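Local atomic coordinates of inactive glucansucrase (Lactobacillus reuteri, PDB entry 5JBD), a protein that is an inactive glucansucrase of glycoside hydrolase family 70, built around a TIM-barrel fold and binding a calcium ion. Residues A646-L658 and F681-P693. Numbering follows the deposited sequence.
Sequences ALDSHMIYEDFSL and FSDLGITDFWMAP
One face of the Trp690 indole carries the extended chain of Glu654, whose CG sits 3.7 Å from the centroid of the six-membered ring while the carboxylate plane is tilted only 10° from that of the indole. Glu654 CG is anti to the backbone N (chi1 180°), which lays the chain alongside the indole; OE2 then reaches His392. Phe656 turns an edge toward the indole's five-membered ring, with planes at 83°, and takes Ala692 CB over one of its own faces. At the N-terminal ends of the two strands, the His650 ring meets Asp688 at its edge: ND1 donates in plane to the syn lone pair of OD2, 2.8 Å away. Thr687 OG1 gives OD2 a second bond from the anti side, well out of the carboxylate plane, and accepts from Met651 N at 2.9 Å, so that two donors grip OD2, while Gln745 holds OD1. On the sheet face opposite Glu654 and Trp690, Tyr653 lies beside Phe689, its CD2 3.5 Å from Phe689 CE2, with Phe681 completing an aromatic cluster. Within the sheet itself, backbone bonds run from Tyr653 N to Asp688 O and from Trp690 N to Tyr653 O (2.9 Å). Strands 652-654 and 688-691, joined through helices 670-676 and 678-683, make a beta-alpha-beta unit of the family's TIM barrel.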
loop_
_atom_site.group_PDB
_atom_site.type_symbol
_atom_site.label_atom_id
_atom_site.label_comp_id
_atom_site.label_asym_id
_atom_site.label_seq_id
_atom_site.Cartn_x
_atom_site.Cartn_y
_atom_site.Cartn_z
ATOM N N ALA A 646 -3.314 12.966 -27.716
ATOM C CA ALA A 646 -4.491 13.084 -26.849
ATOM C C ALA A 646 -4.219 12.521 -25.458
ATOM O O ALA A 646 -4.524 13.176 -24.455
ATOM C CB ALA A 646 -5.712 12.435 -27.475
ATOM N N LEU A 647 -3.634 11.332 -25.376
ATOM C CA LEU A 647 -3.326 10.755 -24.063
ATOM C C LEU A 647 -2.278 11.607 -23.337
ATOM O O LEU A 647 -2.381 11.815 -22.116
ATOM C CB LEU A 647 -2.836 9.315 -24.182
ATOM C CG LEU A 647 -2.727 8.570 -22.845
ATOM C CD1 LEU A 647 -4.110 8.341 -22.245
ATOM C CD2 LEU A 647 -2.024 7.241 -23.022
ATOM N N ASP A 648 -1.296 12.101 -24.091
ATOM C CA ASP A 648 -0.246 13.004 -23.550
ATOM C C ASP A 648 -0.800 14.293 -22.969
ATOM O O ASP A 648 -0.154 14.907 -22.118
ATOM C CB ASP A 648 0.788 13.403 -24.633
ATOM C CG ASP A 648 1.754 12.296 -25.006
ATOM O OD1 ASP A 648 1.773 11.228 -24.372
ATOM O OD2 ASP A 648 2.558 12.512 -25.946
ATOM N N SER A 649 -1.968 14.739 -23.443
ATOM C CA SER A 649 -2.619 15.933 -22.880
ATOM C C SER A 649 -3.093 15.788 -21.401
ATOM O O SER A 649 -3.381 16.789 -20.741
ATOM C CB SER A 649 -3.781 16.389 -23.789
ATOM O OG SER A 649 -3.334 16.681 -25.104
ATOM N N HIS A 650 -3.150 14.555 -20.888
ATOM C CA HIS A 650 -3.526 14.297 -19.493
ATOM C C HIS A 650 -2.359 14.495 -18.529
ATOM O O HIS A 650 -1.171 14.387 -18.911
ATOM C CB HIS A 650 -4.092 12.883 -19.347
ATOM C CG HIS A 650 -5.365 12.682 -20.106
ATOM N ND1 HIS A 650 -6.572 12.435 -19.491
ATOM C CD2 HIS A 650 -5.628 12.752 -21.434
ATOM C CE1 HIS A 650 -7.521 12.360 -20.410
ATOM N NE2 HIS A 650 -6.976 12.553 -21.593
ATOM N N MET A 651 -2.722 14.815 -17.293
ATOM C CA MET A 651 -1.807 14.915 -16.168
ATOM C C MET A 651 -2.520 14.476 -14.886
ATOM O O MET A 651 -3.609 14.967 -14.568
ATOM C CB MET A 651 -1.282 16.348 -16.009
ATOM C CG MET A 651 -0.420 16.546 -14.774
ATOM S SD MET A 651 0.527 18.077 -14.816
ATOM C CE MET A 651 -0.783 19.246 -14.603
ATOM N N ILE A 652 -1.876 13.549 -14.178
ATOM C CA ILE A 652 -2.369 12.972 -12.945
ATOM C C ILE A 652 -1.834 13.780 -11.743
ATOM O O ILE A 652 -0.729 14.313 -11.796
ATOM C CB ILE A 652 -1.949 11.486 -12.822
ATOM C CG1 ILE A 652 -2.629 10.666 -13.930
ATOM C CG2 ILE A 652 -2.319 10.914 -11.449
ATOM C CD1 ILE A 652 -1.960 9.340 -14.212
ATOM N N TYR A 653 -2.645 13.872 -10.680
ATOM C CA TYR A 653 -2.223 14.463 -9.397
ATOM C C TYR A 653 -2.492 13.486 -8.254
ATOM O O TYR A 653 -3.639 13.071 -8.062
ATOM C CB TYR A 653 -2.978 15.763 -9.166
ATOM C CG TYR A 653 -2.617 16.502 -7.895
ATOM C CD1 TYR A 653 -1.338 17.019 -7.707
ATOM C CD2 TYR A 653 -3.563 16.717 -6.892
ATOM C CE1 TYR A 653 -1.005 17.728 -6.553
ATOM C CE2 TYR A 653 -3.239 17.407 -5.722
ATOM C CZ TYR A 653 -1.966 17.925 -5.559
ATOM O OH TYR A 653 -1.647 18.618 -4.413
ATOM N N GLU A 654 -1.434 13.077 -7.547
ATOM C CA GLU A 654 -1.560 12.226 -6.366
ATOM C C GLU A 654 -1.956 13.142 -5.210
ATOM O O GLU A 654 -1.189 14.029 -4.847
ATOM C CB GLU A 654 -0.251 11.476 -6.016
ATOM C CG GLU A 654 -0.419 10.606 -4.769
ATOM C CD GLU A 654 0.734 9.666 -4.457
ATOM O OE1 GLU A 654 1.834 9.806 -5.000
ATOM O OE2 GLU A 654 0.519 8.765 -3.626
ATOM N N ASP A 655 -3.131 12.917 -4.634
ATOM C CA ASP A 655 -3.722 13.895 -3.694
ATOM C C ASP A 655 -3.352 13.734 -2.218
ATOM O O ASP A 655 -3.864 14.475 -1.380
ATOM C CB ASP A 655 -5.251 13.932 -3.860
ATOM C CG ASP A 655 -5.992 12.945 -2.976
ATOM O OD1 ASP A 655 -5.420 11.920 -2.531
ATOM O OD2 ASP A 655 -7.195 13.217 -2.732
ATOM N N PHE A 656 -2.500 12.769 -1.884
ATOM C CA PHE A 656 -2.248 12.454 -0.481
ATOM C C PHE A 656 -0.805 12.093 -0.194
ATOM O O PHE A 656 -0.008 11.832 -1.117
ATOM C CB PHE A 656 -3.146 11.298 -0.031
ATOM C CG PHE A 656 -2.738 9.940 -0.551
ATOM C CD1 PHE A 656 -3.044 9.557 -1.848
ATOM C CD2 PHE A 656 -2.079 9.029 0.274
ATOM C CE1 PHE A 656 -2.681 8.300 -2.327
ATOM C CE2 PHE A 656 -1.709 7.777 -0.199
ATOM C CZ PHE A 656 -2.019 7.408 -1.503
ATOM N N SER A 657 -0.504 12.063 1.106
ATOM C CA SER A 657 0.742 11.528 1.651
ATOM C C SER A 657 0.385 10.547 2.767
ATOM O O SER A 657 -0.619 10.734 3.459
ATOM C CB SER A 657 1.597 12.672 2.239
ATOM O OG SER A 657 2.647 12.175 3.078
ATOM N N LEU A 658 1.228 9.544 2.986
ATOM C CA LEU A 658 1.096 8.684 4.161
ATOM C C LEU A 658 1.218 9.472 5.480
ATOM O O LEU A 658 0.634 9.077 6.493
ATOM C CB LEU A 658 2.163 7.576 4.148
ATOM C CG LEU A 658 2.188 6.605 2.971
ATOM C CD1 LEU A 658 3.288 5.566 3.153
ATOM C CD2 LEU A 658 0.853 5.894 2.819
ATOM N N PHE A 681 -7.019 23.241 -9.162
ATOM C CA PHE A 681 -6.467 22.039 -9.826
ATOM C C PHE A 681 -6.639 22.125 -11.349
ATOM O O PHE A 681 -5.736 21.757 -12.117
ATOM C CB PHE A 681 -7.092 20.753 -9.267
ATOM C CG PHE A 681 -6.953 20.606 -7.770
ATOM C CD1 PHE A 681 -5.701 20.520 -7.182
ATOM C CD2 PHE A 681 -8.071 20.558 -6.953
ATOM C CE1 PHE A 681 -5.563 20.397 -5.807
ATOM C CE2 PHE A 681 -7.947 20.423 -5.575
ATOM C CZ PHE A 681 -6.684 20.345 -5.000
ATOM N N SER A 682 -7.812 22.606 -11.775
ATOM C CA SER A 682 -8.072 22.915 -13.185
ATOM C C SER A 682 -7.093 23.962 -13.742
ATOM O O SER A 682 -6.522 23.772 -14.823
ATOM C CB SER A 682 -9.503 23.431 -13.362
ATOM O OG SER A 682 -9.753 23.709 -14.727
ATOM N N ASP A 683 -6.895 25.043 -12.990
ATOM C CA ASP A 683 -5.965 26.124 -13.389
ATOM C C ASP A 683 -4.515 25.624 -13.565
ATOM O O ASP A 683 -3.775 26.141 -14.401
ATOM C CB ASP A 683 -5.998 27.287 -12.371
ATOM C CG ASP A 683 -7.339 28.031 -12.342
ATOM O OD1 ASP A 683 -8.214 27.749 -13.195
ATOM O OD2 ASP A 683 -7.542 28.872 -11.427
ATOM N N LEU A 684 -4.133 24.617 -12.781
ATOM C CA LEU A 684 -2.825 23.973 -12.899
ATOM C C LEU A 684 -2.726 22.928 -14.021
ATOM O O LEU A 684 -1.666 22.299 -14.195
ATOM C CB LEU A 684 -2.439 23.344 -11.556
ATOM C CG LEU A 684 -2.261 24.319 -10.380
ATOM C CD1 LEU A 684 -1.879 23.557 -9.123
ATOM C CD2 LEU A 684 -1.214 25.386 -10.679
ATOM N N GLY A 685 -3.800 22.736 -14.788
ATOM C CA GLY A 685 -3.806 21.762 -15.882
ATOM C C GLY A 685 -3.906 20.296 -15.468
ATOM O O GLY A 685 -3.624 19.402 -16.279
ATOM N N ILE A 686 -4.315 20.032 -14.223
ATOM C CA ILE A 686 -4.542 18.654 -13.769
ATOM C C ILE A 686 -5.825 18.172 -14.436
ATOM O O ILE A 686 -6.846 18.872 -14.400
ATOM C CB ILE A 686 -4.669 18.565 -12.235
ATOM C CG1 ILE A 686 -3.338 18.950 -11.573
ATOM C CG2 ILE A 686 -5.074 17.170 -11.811
ATOM C CD1 ILE A 686 -3.474 19.370 -10.133
ATOM N N THR A 687 -5.754 17.024 -15.100
ATOM C CA THR A 687 -6.923 16.450 -15.767
ATOM C C THR A 687 -7.480 15.216 -15.039
ATOM O O THR A 687 -8.656 14.879 -15.215
ATOM C CB THR A 687 -6.579 16.047 -17.216
ATOM O OG1 THR A 687 -5.616 14.995 -17.199
ATOM C CG2 THR A 687 -6.042 17.228 -18.022
ATOM N N ASP A 688 -6.640 14.556 -14.237
ATOM C CA ASP A 688 -6.976 13.291 -13.603
ATOM C C ASP A 688 -6.518 13.311 -12.151
ATOM O O ASP A 688 -5.321 13.439 -11.871
ATOM C CB ASP A 688 -6.319 12.151 -14.376
ATOM C CG ASP A 688 -6.994 11.916 -15.721
ATOM O OD1 ASP A 688 -8.047 11.232 -15.756
ATOM O OD2 ASP A 688 -6.483 12.463 -16.737
ATOM N N PHE A 689 -7.479 13.184 -11.240
ATOM C CA PHE A 689 -7.255 13.375 -9.794
ATOM C C PHE A 689 -7.232 12.013 -9.115
ATOM O O PHE A 689 -8.269 11.334 -9.028
ATOM C CB PHE A 689 -8.362 14.281 -9.237
ATOM C CG PHE A 689 -8.002 15.004 -7.955
ATOM C CD1 PHE A 689 -8.313 14.453 -6.727
ATOM C CD2 PHE A 689 -7.389 16.253 -7.987
ATOM C CE1 PHE A 689 -7.998 15.115 -5.549
ATOM C CE2 PHE A 689 -7.077 16.930 -6.809
ATOM C CZ PHE A 689 -7.382 16.357 -5.592
ATOM N N TRP A 690 -6.052 11.598 -8.653
ATOM C CA TRP A 690 -5.870 10.335 -7.949
ATOM C C TRP A 690 -6.176 10.572 -6.467
ATOM O O TRP A 690 -5.442 11.289 -5.756
ATOM C CB TRP A 690 -4.460 9.768 -8.195
ATOM C CG TRP A 690 -3.942 8.682 -7.302
ATOM C CD1 TRP A 690 -4.651 7.882 -6.450
ATOM C CD2 TRP A 690 -2.574 8.282 -7.167
ATOM N NE1 TRP A 690 -3.815 7.012 -5.796
ATOM C CE2 TRP A 690 -2.532 7.237 -6.211
ATOM C CE3 TRP A 690 -1.379 8.704 -7.758
ATOM C CZ2 TRP A 690 -1.333 6.617 -5.822
ATOM C CZ3 TRP A 690 -0.190 8.085 -7.382
ATOM C CH2 TRP A 690 -0.178 7.045 -6.432
ATOM N N MET A 691 -7.260 9.952 -6.010
ATOM C CA MET A 691 -7.690 10.034 -4.612
ATOM C C MET A 691 -7.173 8.847 -3.807
ATOM O O MET A 691 -7.142 7.710 -4.286
ATOM C CB MET A 691 -9.213 10.116 -4.517
ATOM C CG MET A 691 -9.772 11.302 -5.283
ATOM S SD MET A 691 -11.330 11.991 -4.693
ATOM C CE MET A 691 -10.740 12.702 -3.160
ATOM N N ALA A 692 -6.783 9.139 -2.571
ATOM C CA ALA A 692 -6.304 8.135 -1.638
ATOM C C ALA A 692 -7.294 6.987 -1.491
ATOM O O ALA A 692 -8.497 7.187 -1.673
ATOM C CB ALA A 692 -6.056 8.775 -0.274
ATOM N N PRO A 693 -6.797 5.786 -1.146
ATOM C CA PRO A 693 -7.739 4.719 -0.828
ATOM C C PRO A 693 -8.643 5.187 0.322
ATOM O O PRO A 693 -8.153 5.575 1.386
ATOM C CB PRO A 693 -6.826 3.565 -0.377
ATOM C CG PRO A 693 -5.585 4.242 0.100
ATOM C CD PRO A 693 -5.410 5.382 -0.851
#